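Local coordinates for kinesin-like protein KIF19 (Mus musculus, PDB 5GSZ) that moves toward microtubule plus ends through its kinesin motor domain and shortens microtubules at ciliary tips, so regulating the length of motile cilia, at residues Arg19-Val23 with Ala24-Glu28; Ser324-Ser327 with Thr328-Glu331. One frame throughout, in Å; residues are numbered along the deposited sequence.

Interactions 1 and 2 are two helix starts, each in the loop that follows a neighbouring parallel strand of the central sheet, and their centres lie about 10 Å apart. They meet directly: Glu25 OE2 and Ser324 OG are 2.5 Å apart, a probable hydrogen bond, while Ala326 CB packs against Glu25 CD at 3.3 Å. Interaction 1 is the one that touches the nucleotide, since Arg19 and Pro20 belong to the ADP pocket. Interaction 2 lies farther off, with the Ser324 side chain about 9 Å from ADP. Glu25 therefore joins the loop lining the adenine to the turn that starts helix 330-340.

Interaction 1: Arg19-Val23 with Ala24-Glu28; sequences RPISV and AELEE. With ADP (adenosine-5'-diphosphate), chain B.
Arg19 and Glu25 meet end-on: NH2 lies 2.6 Å from Glu25 OE2, and NH1 makes a longer bond of 3.3 Å to Glu25 OE1, so each nitrogen takes one oxygen of the salt bridge. The guanidinium and carboxylate planes are 27° apart, and both nitrogens stand above the carboxylate plane. From the same face as NH1, Ser22 N also reaches Glu25 OE1, at 2.9 Å and 160°. In return Glu25 N donates to Ser22 OG at 3.2 Å. This reciprocal pair is a capping box, with Ser22 as N-cap of helix 23-27. With CG anti to the carbonyl carbon (chi1 -71°) and the chain extended beyond it, the Glu25 side chain runs back past Ser22 to the arginine; OE2 is also hydrogen-bonded to Ser324 OG, its strongest polar partner. A glutamine here would probably leave the Arg19 guanidinium without its countercharge and weaken the fixing of the loop to the helix start.

Packing is close around these groups and thins outward. Ile21 CD1 touches Leu26 CD2 at 3.7 Å toward the surface, and Val23, Ala24 and Glu27 face the exposed side.

Arg19 and Pro20, part of the RxRP motif of kinesins, border the adenine, with Pro20 CD 3.4 Å from ADP N1. The chemistry implies that the carboxylate would largely balance the charge of Arg19 while tying the nucleotide-lining loop to its helix.

Interaction 2: Ser324-Ser327 with Thr328-Glu331; sequences SPAS and TAFE
Ala326 O accepts from Ala329 N at 2.9 Å with an N-H...O angle of 153°, the straighter of two successive backbone bonds that turn the chain into helix 330-340. The next, from Phe330 N to Ser327 O, measures 3.0 Å. Both bonds join residues three apart, and Ser327 and Thr328 between them have the 3-10 conformation, which together mark a tight turn ahead of the helix. Ala329 takes the N-cap position, where its methyl group offers no acceptor to the first helical amides.

Ahead of the turn, Ser324 OG accepts from Ala326 N at 3.1 Å, forming an ST turn. The hydroxyl, swung beside its own carbonyl carbon (chi1 174°), lies alongside the following peptide and is also hydrogen-bonded to Glu25 OE2, its strongest polar partner. Ser324 CB is met by Ala329 CB at 3.8 Å, and this same methyl sits 3.4 Å from Ala326 O, so it nestles inside the bend. Thr328 OG1 lies 3.9 Å from Ala326 CB, a loose contact.

Ser327 OG is hydrogen-bonded to Thr31 N, while the Phe330 ring leads away from the turn and touches the Ile33 loop. The contact thus links strand 315-323, the last in sequence of the central sheet, with the final helix of the motor domain. Its chemistry implies that backbone bonds and small methyl contacts set the bend, while the two serine hydroxyls tie it to Glu25 and Thr31.

Interaction 1: Arg19-Val23 with Ala24-Glu28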
loop_
_atom_site.group_PDB
_atom_site.type_symbol
_atom_site.label_atom_id
_atom_site.label_comp_id
_atom_site.label_asym_id
_atom_site.label_seq_id
_atom_site.Cartn_x
_atom_site.Cartn_y
_atom_site.Cartn_z
ATOM N N ARG A 19 4.947 -6.458 -13.214
ATOM C CA ARG A 19 4.035 -7.537 -13.546
ATOM C C ARG A 19 4.381 -8.062 -14.930
ATOM O O ARG A 19 5.021 -7.369 -15.713
ATOM C CB ARG A 19 2.592 -7.057 -13.498
ATOM C CG ARG A 19 2.289 -5.954 -14.474
ATOM C CD ARG A 19 0.795 -5.731 -14.528
ATOM N NE ARG A 19 0.389 -4.699 -15.478
ATOM C CZ ARG A 19 0.480 -4.818 -16.806
ATOM N NH1 ARG A 19 1.004 -5.912 -17.345
ATOM N NH2 ARG A 19 0.062 -3.839 -17.602
ATOM N N PRO A 20 3.998 -9.290 -15.257
ATOM C CA PRO A 20 4.165 -9.752 -16.638
ATOM C C PRO A 20 3.428 -8.845 -17.611
ATOM O O PRO A 20 2.425 -8.216 -17.273
ATOM C CB PRO A 20 3.551 -11.156 -16.623
ATOM C CG PRO A 20 3.588 -11.559 -15.184
ATOM C CD PRO A 20 3.414 -10.321 -14.388
ATOM N N ILE A 21 3.929 -8.810 -18.851
ATOM C CA ILE A 21 3.242 -8.077 -19.909
ATOM C C ILE A 21 1.892 -8.724 -20.225
ATOM O O ILE A 21 1.700 -9.940 -20.080
ATOM C CB ILE A 21 4.132 -7.967 -21.161
ATOM C CG1 ILE A 21 3.500 -6.984 -22.159
ATOM C CG2 ILE A 21 4.368 -9.344 -21.779
ATOM C CD1 ILE A 21 4.469 -6.349 -23.087
ATOM N N SER A 22 0.934 -7.906 -20.637
ATOM C CA SER A 22 -0.428 -8.367 -20.850
ATOM C C SER A 22 -0.719 -8.508 -22.339
ATOM O O SER A 22 -0.126 -7.823 -23.177
ATOM C CB SER A 22 -1.449 -7.416 -20.222
ATOM O OG SER A 22 -1.558 -6.212 -20.962
ATOM N N VAL A 23 -1.645 -9.417 -22.655
ATOM C CA VAL A 23 -2.082 -9.597 -24.035
ATOM C C VAL A 23 -2.515 -8.266 -24.633
ATOM O O VAL A 23 -2.065 -7.885 -25.716
ATOM C CB VAL A 23 -3.208 -10.643 -24.113
ATOM C CG1 VAL A 23 -3.822 -10.651 -25.502
ATOM C CG2 VAL A 23 -2.680 -12.017 -23.757
ATOM N N ALA A 24 -3.370 -7.524 -23.920
ATOM C CA ALA A 24 -3.840 -6.232 -24.427
ATOM C C ALA A 24 -2.689 -5.297 -24.779
ATOM O O ALA A 24 -2.812 -4.488 -25.707
ATOM C CB ALA A 24 -4.755 -5.563 -23.406
ATOM N N GLU A 25 -1.564 -5.402 -24.068
ATOM C CA GLU A 25 -0.390 -4.611 -24.418
ATOM C C GLU A 25 0.281 -5.136 -25.684
ATOM O O GLU A 25 0.790 -4.352 -26.488
ATOM C CB GLU A 25 0.590 -4.576 -23.233
ATOM C CG GLU A 25 0.103 -3.712 -22.041
ATOM C CD GLU A 25 0.864 -3.941 -20.713
ATOM O OE1 GLU A 25 1.413 -5.056 -20.491
ATOM O OE2 GLU A 25 0.923 -2.979 -19.891
ATOM N N LEU A 26 0.260 -6.448 -25.897
ATOM C CA LEU A 26 0.849 -7.009 -27.105
ATOM C C LEU A 26 0.007 -6.678 -28.332
ATOM O O LEU A 26 0.541 -6.412 -29.409
ATOM C CB LEU A 26 1.000 -8.512 -26.942
ATOM C CG LEU A 26 1.940 -8.900 -25.816
ATOM C CD1 LEU A 26 2.116 -10.430 -25.692
ATOM C CD2 LEU A 26 3.263 -8.201 -26.050
ATOM N N GLU A 27 -1.311 -6.685 -28.189
ATOM C CA GLU A 27 -2.157 -6.338 -29.313
ATOM C C GLU A 27 -1.953 -4.885 -29.712
ATOM O O GLU A 27 -1.979 -4.550 -30.904
ATOM C CB GLU A 27 -3.612 -6.614 -28.957
ATOM C CG GLU A 27 -3.754 -7.891 -28.172
ATOM C CD GLU A 27 -4.964 -8.713 -28.552
ATOM O OE1 GLU A 27 -6.102 -8.220 -28.396
ATOM O OE2 GLU A 27 -4.766 -9.860 -28.999
ATOM N N GLU A 28 -1.744 -4.001 -28.728
ATOM C CA GLU A 28 -1.439 -2.611 -29.047
ATOM C C GLU A 28 -0.070 -2.463 -29.693
ATOM O O GLU A 28 0.224 -1.389 -30.232
ATOM C CB GLU A 28 -1.527 -1.739 -27.796
HETATM P PB ADP B . -4.220 -2.411 -9.872
HETATM O O1B ADP B . -4.757 -3.019 -8.597
HETATM O O2B ADP B . -2.901 -1.718 -9.626
HETATM O O3B ADP B . -5.241 -1.660 -10.684
HETATM P PA ADP B . -4.606 -5.087 -10.610
HETATM O O1A ADP B . -3.698 -5.989 -9.833
HETATM O O2A ADP B . -6.014 -4.800 -10.155
HETATM O O3A ADP B . -3.872 -3.658 -10.839
HETATM O "O5'" ADP B . -4.831 -5.648 -12.096
HETATM C "C5'" ADP B . -3.816 -6.228 -12.896
HETATM C "C4'" ADP B . -4.427 -7.433 -13.579
HETATM O "O4'" ADP B . -3.348 -8.299 -13.905
HETATM C "C3'" ADP B . -5.260 -8.183 -12.575
HETATM O "O3'" ADP B . -6.161 -8.989 -13.336
HETATM C "C2'" ADP B . -4.253 -9.042 -11.841
HETATM O "O2'" ADP B . -4.834 -10.293 -11.451
HETATM C "C1'" ADP B . -3.158 -9.271 -12.877
HETATM N N9 ADP B . -1.798 -9.105 -12.306
HETATM C C8 ADP B . -1.295 -7.985 -11.742
HETATM N N7 ADP B . -0.010 -8.153 -11.326
HETATM C C5 ADP B . 0.320 -9.421 -11.626
HETATM C C6 ADP B . 1.513 -10.255 -11.443
HETATM N N6 ADP B . 2.628 -9.748 -10.858
HETATM N N1 ADP B . 1.448 -11.530 -11.885
HETATM C C2 ADP B . 0.350 -12.024 -12.477
HETATM N N3 ADP B . -0.783 -11.324 -12.658
HETATM C C4 ADP B . -0.853 -10.041 -12.265
#

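Interaction 2: Ser324-Ser327 with Thr328-Glu331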
loop_
_atom_site.group_PDB
_atom_site.type_symbol
_atom_site.label_atom_id
_atom_site.label_comp_id
_atom_site.label_asym_id
_atom_site.label_seq_id
_atom_site.Cartn_x
_atom_site.Cartn_y
_atom_site.Cartn_z
ATOM N N SER A 324 4.114 -1.727 -15.244
ATOM C CA SER A 324 4.053 -2.574 -16.419
ATOM C C SER A 324 5.432 -2.646 -17.080
ATOM O O SER A 324 6.201 -1.679 -17.042
ATOM C CB SER A 324 3.035 -2.029 -17.410
ATOM O OG SER A 324 3.051 -2.764 -18.615
ATOM N N PRO A 325 5.786 -3.786 -17.666
ATOM C CA PRO A 325 7.029 -3.858 -18.451
ATOM C C PRO A 325 6.846 -3.406 -19.887
ATOM O O PRO A 325 7.808 -3.451 -20.659
ATOM C CB PRO A 325 7.386 -5.349 -18.387
ATOM C CG PRO A 325 6.047 -6.055 -18.257
ATOM C CD PRO A 325 5.078 -5.083 -17.613
ATOM N N ALA A 326 5.639 -2.956 -20.226
ATOM C CA ALA A 326 5.267 -2.653 -21.596
ATOM C C ALA A 326 5.795 -1.298 -22.063
ATOM O O ALA A 326 5.721 -0.291 -21.341
ATOM C CB ALA A 326 3.749 -2.673 -21.728
ATOM N N SER A 327 6.288 -1.280 -23.309
ATOM C CA SER A 327 6.668 -0.027 -23.956
ATOM C C SER A 327 5.509 0.965 -24.000
ATOM O O SER A 327 5.721 2.168 -23.811
ATOM C CB SER A 327 7.190 -0.295 -25.371
ATOM O OG SER A 327 6.151 -0.695 -26.260
ATOM N N THR A 328 4.275 0.502 -24.238
ATOM C CA THR A 328 3.185 1.478 -24.256
ATOM C C THR A 328 2.952 2.148 -22.898
ATOM O O THR A 328 2.096 3.030 -22.812
ATOM C CB THR A 328 1.868 0.850 -24.728
ATOM O OG1 THR A 328 1.531 -0.252 -23.885
ATOM C CG2 THR A 328 2.003 0.356 -26.126
ATOM N N ALA A 329 3.669 1.742 -21.847
ATOM C CA ALA A 329 3.537 2.297 -20.507
ATOM C C ALA A 329 4.758 3.106 -20.097
ATOM O O ALA A 329 4.889 3.460 -18.918
ATOM C CB ALA A 329 3.304 1.175 -19.484
ATOM N N PHE A 330 5.656 3.406 -21.041
ATOM C CA PHE A 330 6.985 3.912 -20.693
ATOM C C PHE A 330 6.928 5.162 -19.808
ATOM O O PHE A 330 7.760 5.329 -18.910
ATOM C CB PHE A 330 7.768 4.194 -21.975
ATOM C CG PHE A 330 9.040 4.956 -21.754
ATOM C CD1 PHE A 330 10.150 4.339 -21.197
ATOM C CD2 PHE A 330 9.131 6.290 -22.117
ATOM C CE1 PHE A 330 11.329 5.040 -20.998
ATOM C CE2 PHE A 330 10.313 7.007 -21.916
ATOM C CZ PHE A 330 11.412 6.379 -21.362
ATOM N N GLU A 331 5.956 6.050 -20.041
ATOM C CA GLU A 331 5.933 7.326 -19.335
ATOM C C GLU A 331 5.486 7.152 -17.890
ATOM O O GLU A 331 6.130 7.677 -16.972
ATOM C CB GLU A 331 5.039 8.330 -20.073
#